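Local coordinates for protein tRNA (cytosine(38)-C(5))-methyltransferase (Schizosaccharomyces pombe, PDB 6FDF) that methylates carbon 5 of cytosine 38 in the anticodon loop of tRNA(Asp), and more weakly of tRNA(Glu), using S-adenosyl-L-methionine as methyl donor, at residues 39-43 with 44-48; 59-62 with 63-67; 153-157 with 158-162; 314-318 with 319-323. One frame throughout, in Å; residues are numbered along the deposited sequence.

Contact 1: 39-43 with 44-48; sequences AIDIN and PQANE. With SAH (S-adenosyl-L-homocysteine), chain E.
At the end of strand 34-41 of the Rossmann-like methyltransferase fold, an acidic residue holding the cofactor ribose is tied to the first turn of helix 44-54. A side-chain bond across this junction runs from Asn47 ND2 to Asp41 O at 3.0 Å; the donor sits above the plane of that carbonyl, and the oxygen close to the plane of the Asn47 amide. Asn47 OD1 lies against Asp41 CB. Asn43 is the N-cap. A chi1 of -178°, which puts CG opposite the backbone N, brings OD1 over the helix start to accept weak bonds from Gln45 N at 2.8 Å and Ala46 N at 3.2 Å, and Asn43 O accepts from Asn47 N. Both oxygens of the Asp41 carboxylate are engaged: OD1 receives SAH O2' at 2.6 Å and, through its anti lone pair, Asn43 N, closing an Asx turn, while OD2 receives SAH O3' at 2.6 Å and the backbone N of Gly19. These bonds fix the rotation of the carboxylate. Ile42 CG2 lies 3.7 Å from SAH C4 of the adenine. An acidic residue at the end of the second strand, accepting from both ribose hydroxyls, is characteristic of class I SAM-dependent methyltransferases.

Contact 2: 59-62 with 63-67; sequences KHMD and ISTLT. With SAH (S-adenosyl-L-homocysteine), chain E.
The turn that follows strand 58-60 folds into a short 3-10 segment, residues 63-65, and forms the adenine end of the cofactor pocket in this Rossmann-like methyltransferase. Ile63 comes first: its backbone N points straight at SAH N1, with 2.9 Å between them and an angle of 179° at the hydrogen. Asp62 OD1 accepts from SAH N6 at 2.9 Å, and together the two bonds read the Watson-Crick edge of the adenine. The Ile63 side chain adds apolar cover, CD1 coming within 3.5 Å of SAH C2, and it also rests on Ile40 of strand 34-41 and Ile108 of helix 103-111. Ser64 next holds the Asp62 carboxylate from above its plane, through N to OD1 at 3.0 Å and OG to OD2 at 2.8 Å, a second shell that orients the group presented to the adenine amine. Thr65 turns back on the carbonyl of Asp62, whose O accepts both Thr65 N, from above the carbonyl plane, and Thr65 OG1, within it. That hydroxyl reaches the carbonyl because it stands between the backbone N and the carbonyl carbon of its own residue (chi1 72°). Leu66 then closes the turn on its apolar side, where it also packs on Phe71 and Phe74 of helix 68-74. Its side chain crosses that of Met61 at about a right angle, with CD2 3.5 Å from SD.

Contact 3: 153-157 with 158-162; sequences GILSP and NQFNI
This is a local turn contact, in which the chain leaving the edge strand 148-155 of the central sheet winds through a short 3-10 turn and folds back on the strand end. Ser156 and Gln159 are joined by two bonds. Gln159 N donates to Ser156 O at 3.0 Å, and Ser156 N donates to the side-chain oxygen Gln159 OE1 at 2.9 Å. The extended Gln159 chain runs back past Ser156 to place its amide there, crossing the Leu155 side chain at about a right angle, with OE1 3.2 Å from Leu155 CA. Pro157 O is shared by Phe160 N, at 2.8 Å, and Ile162 N, at 3.3 Å, which approach from opposite faces of its plane. The Phe160 ring is set edge-on to the backbone, Ser156 O lying in its plane 3.4 Å from CD1, and its far end CZ comes 4.3 Å from Leu155 CD2. Phe187 stacks on this ring, and Val320 of helix 318-328 also packs against it. On the apolar side of the turn, Ile162 CB lies 3.8 Å from Pro157 CB. Ser156 OG accepts a further bond from Arg166 N, which ties the strand end to the chain entering strand 168-175. The arrangement is a 3-10 turn opening the connection between the two antiparallel strands 148-155 and 168-175, at the far edge of the C5-methyltransferase sheet.

Contact 4: 314-318 with 319-323; sequences NSINV and KVVSY. With SAH (S-adenosyl-L-homocysteine), chain E.
One short run of chain serves both the cofactor and a buried helix start: Ile316 gives its backbone N to the carboxylate of SAH in a weak bond, 3.4 Å to atom O, while its side chain, bordering the same SAH oxygen, reaches with CD1 to the first turn of helix 318-328. The next residue, Asn317, is the N-cap of that helix in this class I methyltransferase fold. Its CG stands anti to the backbone N (chi1 -176°), which carries OD1 over the N-terminal end of the helix to accept Val320 N at 2.9 Å in a nearly straight bond (169°). Val320 CG2 lies 3.5 Å from Asn317 OD1. Asn317 O accepts Val321 N, and Val318 O accepts Ser322 N, which start the helical pattern. Ser322 OG turns back to Lys319 O at 2.6 Å, and this carbonyl also takes Tyr323 N. Val321 is buried, its side chain touching Met23 and Ala26 of helix 22-29 and Leu123 of strand 121-127. Ahead of the cap, Asn314 O lies 3.3 Å from the sulfur SD of SAH. The Ile316 and Val321 side chains cross at about a right angle, CD1 of the first lying 3.6 Å from CG2 of the second.

Overall arrangement
Following the chain, the four contacts come in series, each one continuous run, none enclosing or crossing another. Contact 1 turns strand 34-41 into helix 44-54; contact 2 closes the turn after strand 58-60, an outermost strand. The two touch through the paired strands, Ala39 O lying 2.7 Å from Lys59 N. Contact 3 lies at the opposite edge of the same sheet, its centre about 32 Å from that of contact 2. Contact 4, late in the sequence but close to the molecule's centre, starts the last helix, which packs on contact 3 through Phe160 and Tyr323. At SAH, contacts 1 and 2 bind ribose and adenine; contact 4 borders its sulfur and amino-acid end, with one weak bond.

Contact 1: 39-43 with 44-48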
loop_
_atom_site.group_PDB
_atom_site.type_symbol
_atom_site.label_atom_id
_atom_site.label_comp_id
_atom_site.label_asym_id
_atom_site.label_seq_id
_atom_site.Cartn_x
_atom_site.Cartn_y
_atom_site.Cartn_z
ATOM N N ALA A 39 -10.945 -12.534 -0.482
ATOM C CA ALA A 39 -10.024 -11.571 0.103
ATOM C C ALA A 39 -9.921 -11.911 1.580
ATOM O O ALA A 39 -10.945 -12.083 2.244
ATOM C CB ALA A 39 -10.518 -10.140 -0.106
ATOM N N ILE A 40 -8.702 -12.064 2.088
ATOM C CA ILE A 40 -8.506 -12.552 3.451
ATOM C C ILE A 40 -7.799 -11.488 4.272
ATOM O O ILE A 40 -6.710 -11.030 3.904
ATOM C CB ILE A 40 -7.712 -13.865 3.471
ATOM C CG1 ILE A 40 -8.469 -14.945 2.694
ATOM C CG2 ILE A 40 -7.490 -14.315 4.902
ATOM C CD1 ILE A 40 -7.816 -16.305 2.749
ATOM N N ASP A 41 -8.409 -11.113 5.395
ATOM C CA ASP A 41 -7.793 -10.192 6.339
ATOM C C ASP A 41 -8.365 -10.483 7.717
ATOM O O ASP A 41 -9.539 -10.832 7.858
ATOM C CB ASP A 41 -8.027 -8.727 5.937
ATOM C CG ASP A 41 -7.017 -7.774 6.564
ATOM O OD1 ASP A 41 -6.980 -7.676 7.810
ATOM O OD2 ASP A 41 -6.256 -7.130 5.805
ATOM N N ILE A 42 -7.519 -10.323 8.735
ATOM C CA ILE A 42 -7.926 -10.576 10.114
ATOM C C ILE A 42 -8.594 -9.363 10.749
ATOM O O ILE A 42 -9.238 -9.499 11.800
ATOM C CB ILE A 42 -6.691 -11.029 10.919
ATOM C CG1 ILE A 42 -7.098 -11.751 12.202
ATOM C CG2 ILE A 42 -5.773 -9.840 11.213
ATOM C CD1 ILE A 42 -5.921 -12.300 12.975
ATOM N N ASN A 43 -8.483 -8.189 10.130
ATOM C CA ASN A 43 -8.987 -6.947 10.699
ATOM C C ASN A 43 -10.432 -6.758 10.251
ATOM O O ASN A 43 -10.669 -6.477 9.067
ATOM C CB ASN A 43 -8.117 -5.774 10.245
ATOM C CG ASN A 43 -8.545 -4.432 10.843
ATOM O OD1 ASN A 43 -9.710 -4.206 11.150
ATOM N ND2 ASN A 43 -7.584 -3.535 11.001
ATOM N N PRO A 44 -11.422 -6.902 11.136
ATOM C CA PRO A 44 -12.818 -6.731 10.693
ATOM C C PRO A 44 -13.143 -5.324 10.207
ATOM O O PRO A 44 -14.061 -5.166 9.393
ATOM C CB PRO A 44 -13.633 -7.102 11.940
ATOM C CG PRO A 44 -12.698 -6.900 13.083
ATOM C CD PRO A 44 -11.322 -7.212 12.572
ATOM N N GLN A 45 -12.425 -4.296 10.666
ATOM C CA GLN A 45 -12.670 -2.957 10.136
ATOM C C GLN A 45 -12.257 -2.865 8.671
ATOM O O GLN A 45 -12.958 -2.249 7.860
ATOM C CB GLN A 45 -11.945 -1.907 10.979
ATOM C CG GLN A 45 -12.493 -1.789 12.394
ATOM C CD GLN A 45 -11.903 -0.623 13.158
ATOM O OE1 GLN A 45 -12.533 0.429 13.287
ATOM N NE2 GLN A 45 -10.688 -0.798 13.665
ATOM N N ALA A 46 -11.117 -3.465 8.316
ATOM C CA ALA A 46 -10.711 -3.516 6.914
ATOM C C ALA A 46 -11.744 -4.267 6.087
ATOM O O ALA A 46 -12.126 -3.831 4.993
ATOM C CB ALA A 46 -9.341 -4.179 6.785
ATOM N N ASN A 47 -12.192 -5.418 6.594
ATOM C CA ASN A 47 -13.154 -6.238 5.864
ATOM C C ASN A 47 -14.470 -5.501 5.659
ATOM O O ASN A 47 -15.127 -5.661 4.622
ATOM C CB ASN A 47 -13.399 -7.545 6.617
ATOM C CG ASN A 47 -12.203 -8.459 6.593
ATOM O OD1 ASN A 47 -11.298 -8.286 5.785
ATOM N ND2 ASN A 47 -12.199 -9.451 7.473
ATOM N N GLU A 48 -14.887 -4.716 6.655
ATOM C CA GLU A 48 -16.102 -3.919 6.519
ATOM C C GLU A 48 -15.986 -2.932 5.361
ATOM O O GLU A 48 -16.898 -2.827 4.531
ATOM C CB GLU A 48 -16.402 -3.192 7.831
ATOM C CG GLU A 48 -17.683 -2.382 7.815
ATOM C CD GLU A 48 -18.011 -1.792 9.175
ATOM O OE1 GLU A 48 -18.869 -0.889 9.243
ATOM O OE2 GLU A 48 -17.404 -2.228 10.177
HETATM N N SAH E . -2.626 -4.409 1.085
HETATM C CA SAH E . -3.787 -4.000 1.844
HETATM C CB SAH E . -3.451 -3.790 3.323
HETATM C CG SAH E . -2.256 -4.638 3.754
HETATM S SD SAH E . -1.622 -4.171 5.336
HETATM C C SAH E . -4.375 -2.760 1.249
HETATM O O SAH E . -3.874 -2.316 0.193
HETATM O OXT SAH E . -5.349 -2.239 1.835
HETATM C "C5'" SAH E . -1.487 -5.808 5.963
HETATM C "C4'" SAH E . -2.885 -6.356 6.250
HETATM O "O4'" SAH E . -2.741 -7.724 6.583
HETATM C "C3'" SAH E . -3.588 -5.659 7.415
HETATM O "O3'" SAH E . -4.896 -5.250 7.018
HETATM C "C2'" SAH E . -3.727 -6.748 8.481
HETATM O "O2'" SAH E . -4.994 -6.693 9.146
HETATM C "C1'" SAH E . -3.603 -8.029 7.664
HETATM N N9 SAH E . -2.974 -9.156 8.384
HETATM C C8 SAH E . -1.849 -9.133 9.125
HETATM N N7 SAH E . -1.581 -10.363 9.626
HETATM C C5 SAH E . -2.545 -11.206 9.205
HETATM C C6 SAH E . -2.862 -12.639 9.368
HETATM N N6 SAH E . -2.068 -13.444 10.108
HETATM N N1 SAH E . -3.975 -13.101 8.750
HETATM C C2 SAH E . -4.771 -12.308 8.012
HETATM N N3 SAH E . -4.542 -10.995 7.821
HETATM C C4 SAH E . -3.464 -10.398 8.392
#

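Contact 2: 59-62 with 63-67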
loop_
_atom_site.group_PDB
_atom_site.type_symbol
_atom_site.label_atom_id
_atom_site.label_comp_id
_atom_site.label_asym_id
_atom_site.label_seq_id
_atom_site.Cartn_x
_atom_site.Cartn_y
_atom_site.Cartn_z
ATOM N N LYS A 59 -13.102 -12.225 3.894
ATOM C CA LYS A 59 -13.378 -13.149 4.983
ATOM C C LYS A 59 -12.360 -13.006 6.106
ATOM O O LYS A 59 -11.167 -12.786 5.860
ATOM C CB LYS A 59 -13.357 -14.599 4.477
ATOM C CG LYS A 59 -14.635 -15.054 3.793
ATOM C CD LYS A 59 -15.688 -15.484 4.806
ATOM C CE LYS A 59 -17.093 -15.348 4.241
ATOM N NZ LYS A 59 -17.970 -14.541 5.132
ATOM N N HIS A 60 -12.852 -13.108 7.337
ATOM C CA HIS A 60 -12.019 -13.037 8.530
ATOM C C HIS A 60 -11.320 -14.379 8.717
ATOM O O HIS A 60 -11.967 -15.383 9.034
ATOM C CB HIS A 60 -12.861 -12.688 9.753
ATOM C CG HIS A 60 -12.053 -12.464 10.992
ATOM N ND1 HIS A 60 -11.536 -13.501 11.739
ATOM C CD2 HIS A 60 -11.658 -11.325 11.607
ATOM C CE1 HIS A 60 -10.868 -13.010 12.768
ATOM N NE2 HIS A 60 -10.925 -11.692 12.710
ATOM N N MET A 61 -10.002 -14.400 8.549
ATOM C CA MET A 61 -9.260 -15.642 8.695
ATOM C C MET A 61 -7.795 -15.324 8.955
ATOM O O MET A 61 -7.240 -14.407 8.349
ATOM C CB MET A 61 -9.419 -16.513 7.445
ATOM C CG MET A 61 -8.510 -17.715 7.377
ATOM S SD MET A 61 -9.097 -18.929 6.182
ATOM C CE MET A 61 -10.277 -17.970 5.226
ATOM N N ASP A 62 -7.188 -16.084 9.865
ATOM C CA ASP A 62 -5.763 -15.967 10.162
ATOM C C ASP A 62 -4.992 -16.712 9.079
ATOM O O ASP A 62 -5.075 -17.941 8.982
ATOM C CB ASP A 62 -5.474 -16.531 11.552
ATOM C CG ASP A 62 -4.002 -16.470 11.930
ATOM O OD1 ASP A 62 -3.175 -15.953 11.146
ATOM O OD2 ASP A 62 -3.669 -16.955 13.032
ATOM N N ILE A 63 -4.225 -15.973 8.272
ATOM C CA ILE A 63 -3.496 -16.573 7.158
ATOM C C ILE A 63 -2.511 -17.634 7.628
ATOM O O ILE A 63 -2.183 -18.556 6.873
ATOM C CB ILE A 63 -2.828 -15.437 6.350
ATOM C CG1 ILE A 63 -3.901 -14.713 5.533
ATOM C CG2 ILE A 63 -1.702 -15.947 5.442
ATOM C CD1 ILE A 63 -3.465 -13.401 4.928
ATOM N N SER A 64 -2.072 -17.567 8.884
ATOM C CA SER A 64 -1.184 -18.599 9.400
ATOM C C SER A 64 -1.875 -19.945 9.584
ATOM O O SER A 64 -1.183 -20.951 9.781
ATOM C CB SER A 64 -0.594 -18.159 10.733
ATOM O OG SER A 64 -1.566 -18.288 11.757
ATOM N N THR A 65 -3.207 -20.001 9.511
ATOM C CA THR A 65 -3.937 -21.254 9.645
ATOM C C THR A 65 -4.369 -21.836 8.310
ATOM O O THR A 65 -4.965 -22.918 8.289
ATOM C CB THR A 65 -5.171 -21.076 10.545
ATOM O OG1 THR A 65 -6.172 -20.314 9.854
ATOM C CG2 THR A 65 -4.797 -20.372 11.839
ATOM N N LEU A 66 -4.083 -21.153 7.200
ATOM C CA LEU A 66 -4.450 -21.679 5.895
ATOM C C LEU A 66 -3.693 -22.969 5.608
ATOM O O LEU A 66 -2.506 -23.096 5.913
ATOM C CB LEU A 66 -4.148 -20.640 4.810
ATOM C CG LEU A 66 -5.137 -19.484 4.673
ATOM C CD1 LEU A 66 -4.557 -18.404 3.757
ATOM C CD2 LEU A 66 -6.462 -19.993 4.135
ATOM N N THR A 67 -4.391 -23.929 5.015
ATOM C CA THR A 67 -3.825 -25.212 4.625
ATOM C C THR A 67 -3.812 -25.345 3.112
ATOM O O THR A 67 -4.418 -24.555 2.384
ATOM C CB THR A 67 -4.639 -26.364 5.210
ATOM O OG1 THR A 67 -5.941 -26.344 4.611
ATOM C CG2 THR A 67 -4.761 -26.221 6.720
HETATM N N SAH E . -2.626 -4.409 1.085
HETATM C CA SAH E . -3.787 -4.000 1.844
HETATM C CB SAH E . -3.451 -3.790 3.323
HETATM C CG SAH E . -2.256 -4.638 3.754
HETATM S SD SAH E . -1.622 -4.171 5.336
HETATM C C SAH E . -4.375 -2.760 1.249
HETATM O O SAH E . -3.874 -2.316 0.193
HETATM O OXT SAH E . -5.349 -2.239 1.835
HETATM C "C5'" SAH E . -1.487 -5.808 5.963
HETATM C "C4'" SAH E . -2.885 -6.356 6.250
HETATM O "O4'" SAH E . -2.741 -7.724 6.583
HETATM C "C3'" SAH E . -3.588 -5.659 7.415
HETATM O "O3'" SAH E . -4.896 -5.250 7.018
HETATM C "C2'" SAH E . -3.727 -6.748 8.481
HETATM O "O2'" SAH E . -4.994 -6.693 9.146
HETATM C "C1'" SAH E . -3.603 -8.029 7.664
HETATM N N9 SAH E . -2.974 -9.156 8.384
HETATM C C8 SAH E . -1.849 -9.133 9.125
HETATM N N7 SAH E . -1.581 -10.363 9.626
HETATM C C5 SAH E . -2.545 -11.206 9.205
HETATM C C6 SAH E . -2.862 -12.639 9.368
HETATM N N6 SAH E . -2.068 -13.444 10.108
HETATM N N1 SAH E . -3.975 -13.101 8.750
HETATM C C2 SAH E . -4.771 -12.308 8.012
HETATM N N3 SAH E . -4.542 -10.995 7.821
HETATM C C4 SAH E . -3.464 -10.398 8.392
#

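Contact 3: 153-157 with 158-162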
loop_
_atom_site.group_PDB
_atom_site.type_symbol
_atom_site.label_atom_id
_atom_site.label_comp_id
_atom_site.label_asym_id
_atom_site.label_seq_id
_atom_site.Cartn_x
_atom_site.Cartn_y
_atom_site.Cartn_z
ATOM N N GLY A 153 12.201 -5.332 -7.057
ATOM C CA GLY A 153 12.763 -3.991 -7.081
ATOM C C GLY A 153 12.070 -3.099 -6.075
ATOM O O GLY A 153 11.046 -3.460 -5.488
ATOM N N ILE A 154 12.661 -1.920 -5.878
ATOM C CA ILE A 154 12.106 -0.881 -5.017
ATOM C C ILE A 154 11.568 0.232 -5.902
ATOM O O ILE A 154 12.278 0.731 -6.786
ATOM C CB ILE A 154 13.164 -0.333 -4.041
ATOM C CG1 ILE A 154 13.877 -1.472 -3.316
ATOM C CG2 ILE A 154 12.535 0.647 -3.053
ATOM C CD1 ILE A 154 13.011 -2.196 -2.331
ATOM N N LEU A 155 10.322 0.631 -5.654
ATOM C CA LEU A 155 9.657 1.654 -6.445
ATOM C C LEU A 155 8.909 2.594 -5.512
ATOM O O LEU A 155 8.387 2.178 -4.475
ATOM C CB LEU A 155 8.684 1.045 -7.470
ATOM C CG LEU A 155 9.299 0.128 -8.531
ATOM C CD1 LEU A 155 8.216 -0.685 -9.233
ATOM C CD2 LEU A 155 10.095 0.950 -9.539
ATOM N N SER A 156 8.856 3.866 -5.894
ATOM C CA SER A 156 8.102 4.850 -5.137
ATOM C C SER A 156 7.184 5.606 -6.085
ATOM O O SER A 156 7.502 5.757 -7.268
ATOM C CB SER A 156 9.053 5.833 -4.431
ATOM O OG SER A 156 8.348 6.891 -3.802
ATOM N N PRO A 157 6.041 6.098 -5.594
ATOM C CA PRO A 157 5.123 6.821 -6.492
ATOM C C PRO A 157 5.751 8.051 -7.128
ATOM O O PRO A 157 5.361 8.435 -8.239
ATOM C CB PRO A 157 3.944 7.179 -5.572
ATOM C CG PRO A 157 3.992 6.145 -4.486
ATOM C CD PRO A 157 5.450 5.875 -4.260
ATOM N N ASN A 158 6.716 8.688 -6.466
ATOM C CA ASN A 158 7.291 9.882 -7.075
ATOM C C ASN A 158 8.217 9.560 -8.244
ATOM O O ASN A 158 8.801 10.485 -8.820
ATOM C CB ASN A 158 8.013 10.734 -6.021
ATOM C CG ASN A 158 9.110 9.982 -5.286
ATOM O OD1 ASN A 158 9.721 9.052 -5.816
ATOM N ND2 ASN A 158 9.381 10.405 -4.054
ATOM N N GLN A 159 8.345 8.287 -8.621
ATOM C CA GLN A 159 8.955 7.907 -9.889
ATOM C C GLN A 159 7.939 7.846 -11.017
ATOM O O GLN A 159 8.317 7.603 -12.168
ATOM C CB GLN A 159 9.640 6.544 -9.760
ATOM C CG GLN A 159 10.743 6.484 -8.733
ATOM C CD GLN A 159 11.326 5.092 -8.621
ATOM O OE1 GLN A 159 10.683 4.182 -8.103
ATOM N NE2 GLN A 159 12.540 4.912 -9.130
ATOM N N PHE A 160 6.660 8.044 -10.701
ATOM C CA PHE A 160 5.568 7.922 -11.654
ATOM C C PHE A 160 4.738 9.201 -11.659
ATOM O O PHE A 160 3.539 9.168 -11.948
ATOM C CB PHE A 160 4.691 6.713 -11.324
ATOM C CG PHE A 160 5.424 5.393 -11.358
ATOM C CD1 PHE A 160 6.108 4.935 -10.238
ATOM C CD2 PHE A 160 5.421 4.606 -12.500
ATOM C CE1 PHE A 160 6.776 3.719 -10.256
ATOM C CE2 PHE A 160 6.090 3.387 -12.528
ATOM C CZ PHE A 160 6.769 2.945 -11.406
ATOM N N ASN A 161 5.371 10.338 -11.349
ATOM C CA ASN A 161 4.712 11.648 -11.368
ATOM C C ASN A 161 3.555 11.697 -10.383
ATOM O O ASN A 161 2.473 12.203 -10.689
ATOM C CB ASN A 161 4.214 12.009 -12.752
ATOM C CG ASN A 161 3.797 13.465 -12.885
ATOM O OD1 ASN A 161 4.259 14.331 -12.143
ATOM N ND2 ASN A 161 2.925 13.741 -13.853
ATOM N N ILE A 162 3.778 11.152 -9.198
ATOM C CA ILE A 162 2.813 11.213 -8.115
ATOM C C ILE A 162 3.540 11.888 -6.959
ATOM O O ILE A 162 4.613 11.431 -6.556
ATOM C CB ILE A 162 2.302 9.821 -7.711
ATOM C CG1 ILE A 162 1.619 9.144 -8.903
ATOM C CG2 ILE A 162 1.364 9.921 -6.516
ATOM C CD1 ILE A 162 1.498 7.631 -8.760
#

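Contact 4: 314-318 with 319-323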
loop_
_atom_site.group_PDB
_atom_site.type_symbol
_atom_site.label_atom_id
_atom_site.label_comp_id
_atom_site.label_asym_id
_atom_site.label_seq_id
_atom_site.Cartn_x
_atom_site.Cartn_y
_atom_site.Cartn_z
ATOM N N ASN A 314 -1.382 1.766 6.014
ATOM C CA ASN A 314 -0.866 0.438 5.709
ATOM C C ASN A 314 -1.227 -0.046 4.311
ATOM O O ASN A 314 -1.054 -1.231 4.016
ATOM C CB ASN A 314 -1.395 -0.575 6.726
ATOM C CG ASN A 314 -0.770 -0.411 8.078
ATOM O OD1 ASN A 314 0.398 -0.039 8.190
ATOM N ND2 ASN A 314 -1.539 -0.695 9.125
ATOM N N SER A 315 -1.721 0.836 3.445
ATOM C CA SER A 315 -2.206 0.451 2.127
ATOM C C SER A 315 -1.129 0.648 1.064
ATOM O O SER A 315 -0.145 1.365 1.260
ATOM C CB SER A 315 -3.451 1.262 1.752
ATOM O OG SER A 315 -4.525 0.996 2.637
ATOM N N ILE A 316 -1.335 -0.001 -0.082
ATOM C CA ILE A 316 -0.423 0.134 -1.213
ATOM C C ILE A 316 -0.707 1.436 -1.940
ATOM O O ILE A 316 -1.721 2.095 -1.684
ATOM C CB ILE A 316 -0.574 -1.050 -2.183
ATOM C CG1 ILE A 316 -2.003 -1.061 -2.753
ATOM C CG2 ILE A 316 -0.230 -2.348 -1.485
ATOM C CD1 ILE A 316 -2.191 -1.910 -3.978
ATOM N N ASN A 317 0.165 1.797 -2.878
ATOM C CA ASN A 317 -0.193 2.768 -3.899
ATOM C C ASN A 317 -0.845 2.020 -5.057
ATOM O O ASN A 317 -0.205 1.186 -5.709
ATOM C CB ASN A 317 1.017 3.571 -4.371
ATOM C CG ASN A 317 0.628 4.645 -5.358
ATOM O OD1 ASN A 317 0.237 4.343 -6.486
ATOM N ND2 ASN A 317 0.688 5.910 -4.931
ATOM N N VAL A 318 -2.118 2.342 -5.306
ATOM C CA VAL A 318 -2.939 1.631 -6.283
ATOM C C VAL A 318 -2.418 1.846 -7.699
ATOM O O VAL A 318 -2.457 0.933 -8.537
ATOM C CB VAL A 318 -4.404 2.088 -6.143
ATOM C CG1 VAL A 318 -5.263 1.523 -7.270
ATOM C CG2 VAL A 318 -4.958 1.678 -4.782
ATOM N N LYS A 319 -1.939 3.059 -7.994
ATOM C CA LYS A 319 -1.414 3.363 -9.325
ATOM C C LYS A 319 -0.177 2.528 -9.638
ATOM O O LYS A 319 -0.116 1.861 -10.677
ATOM C CB LYS A 319 -1.092 4.855 -9.433
ATOM C CG LYS A 319 -2.164 5.681 -10.117
ATOM C CD LYS A 319 -2.296 5.302 -11.586
ATOM C CE LYS A 319 -3.494 5.982 -12.222
ATOM N NZ LYS A 319 -3.813 5.388 -13.544
ATOM N N VAL A 320 0.828 2.572 -8.758
ATOM C CA VAL A 320 2.055 1.800 -8.981
ATOM C C VAL A 320 1.743 0.318 -9.163
ATOM O O VAL A 320 2.248 -0.332 -10.087
ATOM C CB VAL A 320 3.056 2.029 -7.833
ATOM C CG1 VAL A 320 4.308 1.182 -8.044
ATOM C CG2 VAL A 320 3.443 3.515 -7.746
ATOM N N VAL A 321 0.891 -0.238 -8.299
ATOM C CA VAL A 321 0.596 -1.664 -8.411
ATOM C C VAL A 321 -0.192 -1.977 -9.680
ATOM O O VAL A 321 -0.038 -3.066 -10.254
ATOM C CB VAL A 321 -0.126 -2.136 -7.135
ATOM C CG1 VAL A 321 -0.576 -3.579 -7.264
ATOM C CG2 VAL A 321 0.818 -1.989 -5.956
ATOM N N SER A 322 -1.039 -1.051 -10.151
ATOM C CA SER A 322 -1.743 -1.291 -11.412
ATOM C C SER A 322 -0.756 -1.498 -12.559
ATOM O O SER A 322 -0.967 -2.352 -13.429
ATOM C CB SER A 322 -2.697 -0.137 -11.737
ATOM O OG SER A 322 -2.014 1.023 -12.202
ATOM N N TYR A 323 0.338 -0.734 -12.565
ATOM C CA TYR A 323 1.367 -0.922 -13.583
ATOM C C TYR A 323 2.066 -2.270 -13.429
ATOM O O TYR A 323 2.323 -2.958 -14.425
ATOM C CB TYR A 323 2.400 0.202 -13.511
ATOM C CG TYR A 323 1.882 1.605 -13.691
ATOM C CD1 TYR A 323 0.839 1.886 -14.561
ATOM C CD2 TYR A 323 2.453 2.656 -12.988
ATOM C CE1 TYR A 323 0.383 3.189 -14.729
ATOM C CE2 TYR A 323 2.003 3.950 -13.141
ATOM C CZ TYR A 323 0.968 4.213 -14.008
ATOM O OH TYR A 323 0.529 5.511 -14.155
HETATM N N SAH E . -2.626 -4.409 1.085
HETATM C CA SAH E . -3.787 -4.000 1.844
HETATM C CB SAH E . -3.451 -3.790 3.323
HETATM C CG SAH E . -2.256 -4.638 3.754
HETATM S SD SAH E . -1.622 -4.171 5.336
HETATM C C SAH E . -4.375 -2.760 1.249
HETATM O O SAH E . -3.874 -2.316 0.193
HETATM O OXT SAH E . -5.349 -2.239 1.835
HETATM C "C5'" SAH E . -1.487 -5.808 5.963
HETATM C "C4'" SAH E . -2.885 -6.356 6.250
HETATM O "O4'" SAH E . -2.741 -7.724 6.583
HETATM C "C3'" SAH E . -3.588 -5.659 7.415
HETATM O "O3'" SAH E . -4.896 -5.250 7.018
HETATM C "C2'" SAH E . -3.727 -6.748 8.481
HETATM O "O2'" SAH E . -4.994 -6.693 9.146
HETATM C "C1'" SAH E . -3.603 -8.029 7.664
HETATM N N9 SAH E . -2.974 -9.156 8.384
HETATM C C8 SAH E . -1.849 -9.133 9.125
HETATM N N7 SAH E . -1.581 -10.363 9.626
HETATM C C5 SAH E . -2.545 -11.206 9.205
HETATM C C6 SAH E . -2.862 -12.639 9.368
HETATM N N6 SAH E . -2.068 -13.444 10.108
HETATM N N1 SAH E . -3.975 -13.101 8.750
HETATM C C2 SAH E . -4.771 -12.308 8.012
HETATM N N3 SAH E . -4.542 -10.995 7.821
HETATM C C4 SAH E . -3.464 -10.398 8.392
#